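Local coordinates for DNA protection during starvation protein (Agrobacterium tumefaciens, PDB 1O9R) that takes up ferrous iron, oxidises it with hydrogen peroxide and stores it as ferric mineral in a hollow dodecamer, protecting DNA from oxidative damage without binding it, at residues Leu34-Ala39 with Glu53-Phe58; Asn42-Gln47 with Asp99-His104. One frame throughout, in Å; residues are numbered along the deposited sequence.

Interaction 1: Leu34-Ala39 with Glu53-Phe58; sequences LVTKQA and ELLDTF
The carboxylate of Asp56 is met by Lys37 from above its plane: NZ of Lys37 stands 2.6 Å from OD2 of Asp56, about 40° out of the plane, in a short salt bridge. A bend at chi2 (-77°) turns the lysine chain, whose first bond leads away from the partner helix, back toward Asp56, and the two side chains cross at about a right angle. NZ is shared with Asp67 of a second subunit, probably an iron ligand. The iron-binding His40 lies about 3 Å from the Asp56 side chain and a bound iron(III) ion about 4 Å from it, so the pair borders the ferroxidase centre between two subunits. Helices 12-42 and 48-75 form the first antiparallel hairpin of the ferritin-like four-helix bundle; these turns run at 166° with axes 9.1 Å apart. Between them, Thr36 CG2 is anti to its own N and presses on Leu55 O at 3.1 Å, while OG1 hydrogen-bonds to Leu32 O and Tyr114 OH. CG2 also meets CB of Phe58, whose ring turns off toward helix 134-156 and Tyr114. Leu55 CD1 rests on Ala39 CB at 4.2 Å.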
ATOM      1  N   LEU A  34     -23.224 -14.638 -13.554  1.00 13.08           N
ATOM      2  CA  LEU A  34     -22.748 -15.827 -14.285  1.00 13.07           C
ATOM      3  C   LEU A  34     -22.661 -15.526 -15.768  1.00 12.19           C
ATOM      4  O   LEU A  34     -21.679 -15.969 -16.412  1.00 13.21           O
ATOM      5  CB  LEU A  34     -23.741 -16.998 -14.075  1.00 14.98           C
ATOM      6  CG  LEU A  34     -23.852 -17.451 -12.613  1.00 15.19           C
ATOM      7  CD1 LEU A  34     -24.888 -18.592 -12.513  1.00 18.02           C
ATOM      8  CD2 LEU A  34     -22.518 -17.909 -12.036  1.00 17.87           C
ATOM      9  N   VAL A  35     -23.618 -14.781 -16.313  1.00 13.96           N
ATOM     10  CA  VAL A  35     -23.591 -14.401 -17.716  1.00 15.31           C
ATOM     11  C   VAL A  35     -22.337 -13.628 -18.064  1.00 13.81           C
ATOM     12  O   VAL A  35     -21.728 -13.772 -19.133  1.00 15.12           O
ATOM     13  CB  VAL A  35     -24.862 -13.515 -17.964  1.00 15.92           C
ATOM     14  CG1 VAL A  35     -24.680 -12.631 -19.129  1.00 18.82           C
ATOM     15  CG2 VAL A  35     -26.077 -14.456 -18.151  1.00 16.92           C
ATOM     16  N   THR A  36     -21.954 -12.693 -17.168  1.00 14.25           N
ATOM     17  CA  THR A  36     -20.820 -11.825 -17.413  1.00 12.85           C
ATOM     18  C   THR A  36     -19.528 -12.620 -17.602  1.00 14.77           C
ATOM     19  O   THR A  36     -18.779 -12.306 -18.541  1.00 14.32           O
ATOM     20  CB  THR A  36     -20.724 -10.838 -16.236  1.00 13.46           C
ATOM     21  OG1 THR A  36     -21.948 -10.035 -16.223  1.00 15.04           O
ATOM     22  CG2 THR A  36     -19.585  -9.866 -16.371  1.00 14.43           C
ATOM     23  N   LYS A  37     -19.319 -13.614 -16.734  1.00 13.66           N
ATOM     24  CA  LYS A  37     -18.130 -14.447 -16.878  1.00 14.48           C
ATOM     25  C   LYS A  37     -18.260 -15.381 -18.095  1.00 14.79           C
ATOM     26  O   LYS A  37     -17.286 -15.578 -18.816  1.00 14.01           O
ATOM     27  CB  LYS A  37     -17.872 -15.253 -15.610  1.00 14.92           C
ATOM     28  CG  LYS A  37     -17.194 -14.441 -14.492  1.00 16.84           C
ATOM     29  CD  LYS A  37     -15.684 -14.286 -14.825  1.00 19.72           C
ATOM     30  CE  LYS A  37     -15.002 -13.562 -13.645  1.00 20.51           C
ATOM     31  NZ  LYS A  37     -13.520 -13.562 -13.980  1.00 22.64           N
ATOM     32  N   GLN A  38     -19.473 -15.896 -18.384  1.00 14.01           N
ATOM     33  CA  GLN A  38     -19.677 -16.758 -19.562  1.00 13.32           C
ATOM     34  C   GLN A  38     -19.221 -16.018 -20.803  1.00 14.81           C
ATOM     35  O   GLN A  38     -18.509 -16.561 -21.682  1.00 16.19           O
ATOM     36  CB  GLN A  38     -21.173 -17.144 -19.595  1.00 13.98           C
ATOM     37  CG  GLN A  38     -21.491 -17.920 -20.914  1.00 14.59           C
ATOM     38  CD  GLN A  38     -20.863 -19.278 -20.908  1.00 15.62           C
ATOM     39  OE1 GLN A  38     -20.647 -19.841 -22.034  1.00 16.31           O
ATOM     40  NE2 GLN A  38     -20.530 -19.876 -19.840  1.00 14.65           N
ATOM     41  N   ALA A  39     -19.602 -14.740 -20.957  1.00 14.64           N
ATOM     42  CA  ALA A  39     -19.206 -13.959 -22.128  1.00 14.42           C
ATOM     43  C   ALA A  39     -17.738 -13.662 -22.081  1.00 15.76           C
ATOM     44  O   ALA A  39     -17.006 -13.877 -23.071  1.00 15.35           O
ATOM     45  CB  ALA A  39     -19.998 -12.643 -22.101  1.00 13.44           C
ATOM     46  N   GLU A  53     -11.345  -7.675 -19.976  1.00 13.11           N
ATOM     47  CA  GLU A  53     -11.052  -7.096 -18.654  1.00 14.56           C
ATOM     48  C   GLU A  53     -12.203  -6.293 -18.063  1.00 13.84           C
ATOM     49  O   GLU A  53     -12.453  -6.313 -16.863  1.00 13.47           O
ATOM     50  CB  GLU A  53      -9.756  -6.261 -18.747  1.00 15.17           C
ATOM     51  CG  GLU A  53      -8.552  -7.238 -19.000  1.00 17.18           C
ATOM     52  CD  GLU A  53      -7.232  -6.505 -18.974  1.00 21.51           C
ATOM     53  OE1 GLU A  53      -7.185  -5.289 -19.109  1.00 20.74           O
ATOM     54  OE2 GLU A  53      -6.168  -7.186 -18.879  1.00 26.49           O
ATOM     55  N   LEU A  54     -12.907  -5.560 -18.897  1.00 13.31           N
ATOM     56  CA  LEU A  54     -14.034  -4.730 -18.366  1.00 13.47           C
ATOM     57  C   LEU A  54     -15.067  -5.619 -17.745  1.00 14.05           C
ATOM     58  O   LEU A  54     -15.632  -5.357 -16.684  1.00 13.93           O
ATOM     59  CB  LEU A  54     -14.572  -3.923 -19.518  1.00 13.65           C
ATOM     60  CG  LEU A  54     -15.828  -3.077 -19.204  1.00 13.75           C
ATOM     61  CD1 LEU A  54     -15.528  -2.023 -18.153  1.00 15.95           C
ATOM     62  CD2 LEU A  54     -16.438  -2.478 -20.466  1.00 15.61           C
ATOM     63  N   LEU A  55     -15.384  -6.743 -18.375  1.00 13.18           N
ATOM     64  CA  LEU A  55     -16.392  -7.663 -17.851  1.00 12.38           C
ATOM     65  C   LEU A  55     -15.968  -8.176 -16.479  1.00 12.23           C
ATOM     66  O   LEU A  55     -16.863  -8.483 -15.661  1.00 13.11           O
ATOM     67  CB  LEU A  55     -16.652  -8.826 -18.812  1.00 13.54           C
ATOM     68  CG  LEU A  55     -17.279  -8.348 -20.128  1.00 13.89           C
ATOM     69  CD1 LEU A  55     -17.422  -9.539 -21.097  1.00 16.70           C
ATOM     70  CD2 LEU A  55     -18.668  -7.740 -19.856  1.00 17.70           C
ATOM     71  N   ASP A  56     -14.673  -8.305 -16.146  1.00 14.86           N
ATOM     72  CA  ASP A  56     -14.352  -8.717 -14.770  1.00 14.25           C
ATOM     73  C   ASP A  56     -14.663  -7.616 -13.766  1.00 14.30           C
ATOM     74  O   ASP A  56     -15.098  -7.900 -12.639  1.00 14.97           O
ATOM     75  CB  ASP A  56     -12.846  -9.042 -14.777  1.00 16.58           C
ATOM     76  CG  ASP A  56     -12.536 -10.477 -15.068  1.00 19.68           C
ATOM     77  OD1 ASP A  56     -11.289 -10.749 -15.183  1.00 19.90           O
ATOM     78  OD2 ASP A  56     -13.463 -11.283 -15.196  1.00 18.70           O
ATOM     79  N   THR A  57     -14.481  -6.336 -14.162  1.00 13.04           N
ATOM     80  CA  THR A  57     -14.859  -5.249 -13.246  1.00 13.65           C
ATOM     81  C   THR A  57     -16.376  -5.301 -13.016  1.00 14.21           C
ATOM     82  O   THR A  57     -16.843  -5.117 -11.873  1.00 14.85           O
ATOM     83  CB  THR A  57     -14.493  -3.879 -13.832  1.00 16.86           C
ATOM     84  OG1 THR A  57     -13.051  -3.873 -14.010  1.00 19.83           O
ATOM     85  CG2 THR A  57     -14.966  -2.755 -12.926  1.00 23.29           C
ATOM     86  N   PHE A  58     -17.183  -5.582 -14.050  1.00 12.96           N
ATOM     87  CA  PHE A  58     -18.626  -5.645 -13.856  1.00 12.96           C
ATOM     88  C   PHE A  58     -18.963  -6.810 -12.963  1.00 12.62           C
ATOM     89  O   PHE A  58     -19.874  -6.691 -12.108  1.00 13.83           O
ATOM     90  CB  PHE A  58     -19.296  -5.885 -15.218  1.00 13.70           C
ATOM     91  CG  PHE A  58     -19.266  -4.703 -16.149  1.00 13.49           C
ATOM     92  CD1 PHE A  58     -19.868  -4.930 -17.392  1.00 15.16           C
ATOM     93  CD2 PHE A  58     -18.744  -3.461 -15.798  1.00 14.45           C
ATOM     94  CE1 PHE A  58     -19.857  -3.880 -18.311  1.00 14.93           C
ATOM     95  CE2 PHE A  58     -18.803  -2.441 -16.738  1.00 16.55           C
ATOM     96  CZ  PHE A  58     -19.352  -2.665 -17.970  1.00 16.56           C
TER

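Interaction 2: Asn42-Gln47 with Asp99-His104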
ATOM      1  N   ASN A  42     -15.388 -16.443 -23.423  1.00 15.00           N
ATOM      2  CA  ASN A  42     -15.608 -16.912 -24.790  1.00 14.78           C
ATOM      3  C   ASN A  42     -15.597 -15.862 -25.858  1.00 16.95           C
ATOM      4  O   ASN A  42     -15.923 -16.111 -27.051  1.00 18.02           O
ATOM      5  CB  ASN A  42     -16.945 -17.700 -24.846  1.00 13.70           C
ATOM      6  CG  ASN A  42     -16.884 -18.972 -24.014  1.00 14.10           C
ATOM      7  OD1 ASN A  42     -16.046 -19.858 -24.324  1.00 14.99           O
ATOM      8  ND2 ASN A  42     -17.669 -19.124 -22.942  1.00 14.13           N
ATOM      9  N   LEU A  43     -15.183 -14.641 -25.552  1.00 14.67           N
ATOM     10  CA  LEU A  43     -15.064 -13.549 -26.497  1.00 16.19           C
ATOM     11  C   LEU A  43     -13.974 -13.816 -27.495  1.00 16.35           C
ATOM     12  O   LEU A  43     -12.871 -14.239 -27.109  1.00 16.41           O
ATOM     13  CB  LEU A  43     -14.513 -12.242 -25.787  1.00 18.43           C
ATOM     14  CG  LEU A  43     -15.376 -11.715 -24.668  1.00 19.14           C
ATOM     15  CD1 LEU A  43     -14.702 -10.466 -24.038  1.00 18.79           C
ATOM     16  CD2 LEU A  43     -16.791 -11.327 -25.090  1.00 21.04           C
ATOM     17  N   LYS A  44     -14.263 -13.520 -28.773  1.00 15.05           N
ATOM     18  CA  LYS A  44     -13.200 -13.653 -29.780  1.00 17.22           C
ATOM     19  C   LYS A  44     -13.287 -12.470 -30.724  1.00 16.29           C
ATOM     20  O   LYS A  44     -14.406 -12.194 -31.167  1.00 17.31           O
ATOM     21  CB  LYS A  44     -13.454 -14.864 -30.684  1.00 18.77           C
ATOM     22  CG  LYS A  44     -13.785 -16.225 -30.111  1.00 20.68           C
ATOM     23  CD  LYS A  44     -12.505 -16.755 -29.429  1.00 19.07           C
ATOM     24  CE  LYS A  44     -12.829 -18.154 -28.828  1.00 18.88           C
ATOM     25  NZ  LYS A  44     -11.616 -18.516 -27.983  1.00 21.35           N
ATOM     26  N   GLY A  45     -12.194 -11.820 -31.052  1.00 16.37           N
ATOM     27  CA  GLY A  45     -12.212 -10.730 -32.058  1.00 17.20           C
ATOM     28  C   GLY A  45     -11.255  -9.652 -31.638  1.00 18.79           C
ATOM     29  O   GLY A  45     -10.646  -9.659 -30.558  1.00 14.94           O
ATOM     30  N   PRO A  46     -11.116  -8.581 -32.418  1.00 17.68           N
ATOM     31  CA  PRO A  46     -10.129  -7.533 -32.252  1.00 17.98           C
ATOM     32  C   PRO A  46     -10.174  -6.707 -30.973  1.00 18.02           C
ATOM     33  O   PRO A  46      -9.139  -6.185 -30.555  1.00 18.26           O
ATOM     34  CB  PRO A  46     -10.295  -6.691 -33.510  1.00 20.49           C
ATOM     35  CG  PRO A  46     -10.878  -7.601 -34.522  1.00 22.66           C
ATOM     36  CD  PRO A  46     -11.783  -8.556 -33.782  1.00 21.88           C
ATOM     37  N   GLN A  47     -11.394  -6.691 -30.416  1.00 18.00           N
ATOM     38  CA  GLN A  47     -11.597  -5.977 -29.194  1.00 19.23           C
ATOM     39  C   GLN A  47     -11.390  -6.846 -27.940  1.00 18.17           C
ATOM     40  O   GLN A  47     -11.643  -6.393 -26.822  1.00 18.05           O
ATOM     41  CB  GLN A  47     -13.140  -5.598 -29.184  1.00 22.41           C
ATOM     42  CG  GLN A  47     -13.700  -4.826 -30.374  1.00 24.98           C
ATOM     43  CD  GLN A  47     -15.215  -4.826 -30.547  1.00 25.46           C
ATOM     44  OE1 GLN A  47     -15.797  -5.735 -31.183  1.00 25.85           O
ATOM     45  NE2 GLN A  47     -15.956  -3.823 -30.057  1.00 23.67           N
ATOM     46  N   ASP A  99     -23.134 -20.643 -27.864  1.00 19.75           N
ATOM     47  CA  ASP A  99     -22.543 -20.837 -29.167  1.00 19.49           C
ATOM     48  C   ASP A  99     -22.258 -19.548 -29.902  1.00 20.65           C
ATOM     49  O   ASP A  99     -22.087 -19.482 -31.111  1.00 21.32           O
ATOM     50  CB  ASP A  99     -23.449 -21.742 -30.030  1.00 22.49           C
ATOM     51  CG  ASP A  99     -24.775 -21.082 -30.291  1.00 27.45           C
ATOM     52  OD1 ASP A  99     -25.502 -21.618 -31.178  1.00 30.22           O
ATOM     53  OD2 ASP A  99     -25.130 -20.072 -29.646  1.00 24.80           O
ATOM     54  N   ILE A 100     -22.058 -18.441 -29.150  1.00 17.56           N
ATOM     55  CA  ILE A 100     -21.653 -17.176 -29.780  1.00 16.81           C
ATOM     56  C   ILE A 100     -20.207 -16.831 -29.346  1.00 16.80           C
ATOM     57  O   ILE A 100     -19.786 -17.306 -28.275  1.00 17.16           O
ATOM     58  CB  ILE A 100     -22.574 -16.030 -29.411  1.00 18.64           C
ATOM     59  CG1 ILE A 100     -22.740 -15.933 -27.885  1.00 18.11           C
ATOM     60  CG2 ILE A 100     -23.937 -16.258 -30.124  1.00 18.82           C
ATOM     61  CD1 ILE A 100     -23.343 -14.540 -27.528  1.00 17.92           C
ATOM     62  N   TYR A 101     -19.467 -16.228 -30.229  1.00 16.84           N
ATOM     63  CA  TYR A 101     -18.047 -15.931 -30.028  1.00 14.66           C
ATOM     64  C   TYR A 101     -17.689 -14.543 -30.436  1.00 16.87           C
ATOM     65  O   TYR A 101     -16.983 -13.804 -29.726  1.00 15.66           O
ATOM     66  CB  TYR A 101     -17.145 -16.955 -30.841  1.00 16.33           C
ATOM     67  CG  TYR A 101     -17.483 -18.354 -30.371  1.00 16.65           C
ATOM     68  CD1 TYR A 101     -18.420 -19.149 -31.120  1.00 16.88           C
ATOM     69  CD2 TYR A 101     -17.040 -18.884 -29.208  1.00 17.19           C
ATOM     70  CE1 TYR A 101     -18.758 -20.381 -30.674  1.00 17.70           C
ATOM     71  CE2 TYR A 101     -17.398 -20.133 -28.748  1.00 16.31           C
ATOM     72  CZ  TYR A 101     -18.287 -20.903 -29.483  1.00 16.87           C
ATOM     73  OH  TYR A 101     -18.635 -22.139 -29.036  1.00 18.86           O
ATOM     74  N   LYS A 102     -18.163 -14.035 -31.583  1.00 16.25           N
ATOM     75  CA  LYS A 102     -17.880 -12.674 -31.976  1.00 16.37           C
ATOM     76  C   LYS A 102     -18.206 -11.705 -30.821  1.00 16.08           C
ATOM     77  O   LYS A 102     -19.318 -11.769 -30.305  1.00 16.52           O
ATOM     78  CB  LYS A 102     -18.739 -12.253 -33.194  1.00 21.18           C
ATOM     79  CG  LYS A 102     -18.205 -13.080 -34.390  1.00 23.80           C
ATOM     80  CD  LYS A 102     -18.534 -12.428 -35.715  1.00 31.04           C
ATOM     81  CE  LYS A 102     -19.918 -12.742 -36.233  1.00 35.68           C
ATOM     82  NZ  LYS A 102     -19.991 -12.178 -37.636  1.00 36.84           N
ATOM     83  N   ILE A 103     -17.320 -10.718 -30.677  1.00 16.53           N
ATOM     84  CA  ILE A 103     -17.579  -9.773 -29.544  1.00 14.80           C
ATOM     85  C   ILE A 103     -18.888  -8.998 -29.740  1.00 14.09           C
ATOM     86  O   ILE A 103     -19.548  -8.766 -28.752  1.00 15.78           O
ATOM     87  CB  ILE A 103     -16.378  -8.882 -29.344  1.00 16.44           C
ATOM     88  CG1 ILE A 103     -15.313  -9.864 -28.765  1.00 18.12           C
ATOM     89  CG2 ILE A 103     -16.656  -7.732 -28.379  1.00 16.20           C
ATOM     90  CD1 ILE A 103     -13.937  -9.275 -28.768  1.00 18.81           C
ATOM     91  N   HIS A 104     -19.167  -8.613 -30.992  1.00 15.80           N
ATOM     92  CA  HIS A 104     -20.445  -7.880 -31.155  1.00 15.90           C
ATOM     93  C   HIS A 104     -21.612  -8.752 -30.698  1.00 15.53           C
ATOM     94  O   HIS A 104     -22.579  -8.173 -30.193  1.00 15.89           O
ATOM     95  CB  HIS A 104     -20.603  -7.547 -32.660  1.00 17.98           C
ATOM     96  CG  HIS A 104     -21.562  -6.425 -32.942  1.00 21.90           C
ATOM     97  ND1 HIS A 104     -21.386  -5.657 -34.073  1.00 25.76           N
ATOM     98  CD2 HIS A 104     -22.619  -5.969 -32.280  1.00 22.82           C
ATOM     99  CE1 HIS A 104     -22.354  -4.724 -34.076  1.00 26.15           C
ATOM    100  NE2 HIS A 104     -23.123  -4.881 -33.003  1.00 24.13           N
TER
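The loop joining the first two bundle helices meets the loop leading into helix 103-130 through a single beta bridge, Lys44 with Lys102, at one end of the four-helix bundle. Lys44 N donates to Tyr101 O at 2.9 Å, the donor standing 36° out of the carbonyl plane. The return bond, Ile103 N to Lys44 O, is weak at 3.3 Å and 123°, and Lys102 CA adds a CH...O contact to that same oxygen. Beside the bridge, the Lys44 and Tyr101 side chains lie alongside each other and point the same way, CG of Lys44 3.5 Å from CB of Tyr101. Asn42 O approaches the edge of the tyrosine ring, 3.7 Å from CD2. Ile103 points toward the 42-47 loop: its CG1 packs on Leu43 CB at 3.9 Å. With CG2 anti to the backbone N (CG1 at chi1 -70°), that methyl meets OE1 of Gln47 at 3.5 Å, whereas CD1 reaches the backbone of Gly45 and Gln47. Several polar ends bond to other chains: Lys44 NZ to Gln159 of a fourth subunit, Tyr101 OH to Thr79 of a second, Gln47 NE2 to Pro46 of a third. One backbone hydrogen bond and a weak one thus join the loop to the start of the helix, while side-chain ends and some backbone atoms alike bond across subunit boundaries.

Overall arrangement
From the N terminus, helix 12-42 supplies 34-39 and runs into the loop 42-47; helix 48-75 then brings 53-58 back, so interaction 1 closes the short helix-loop-helix hairpin over 13 intervening residues. Interaction 2 spans a longer excursion of 51 residues, ending where 99-104 enters helix 103-130. Since 42-47 lies between the two segments of interaction 1 and 99-104 beyond both, the closures cross rather than nest. The turn of the hairpin is thereby tied to the start of the third bundle helix. The centres of interactions 1 and 2 are about 13 Å apart, and the two meet where Leu55 CD1 packs on Leu43 CD1 at 4.1 Å; both also touch the second subunit.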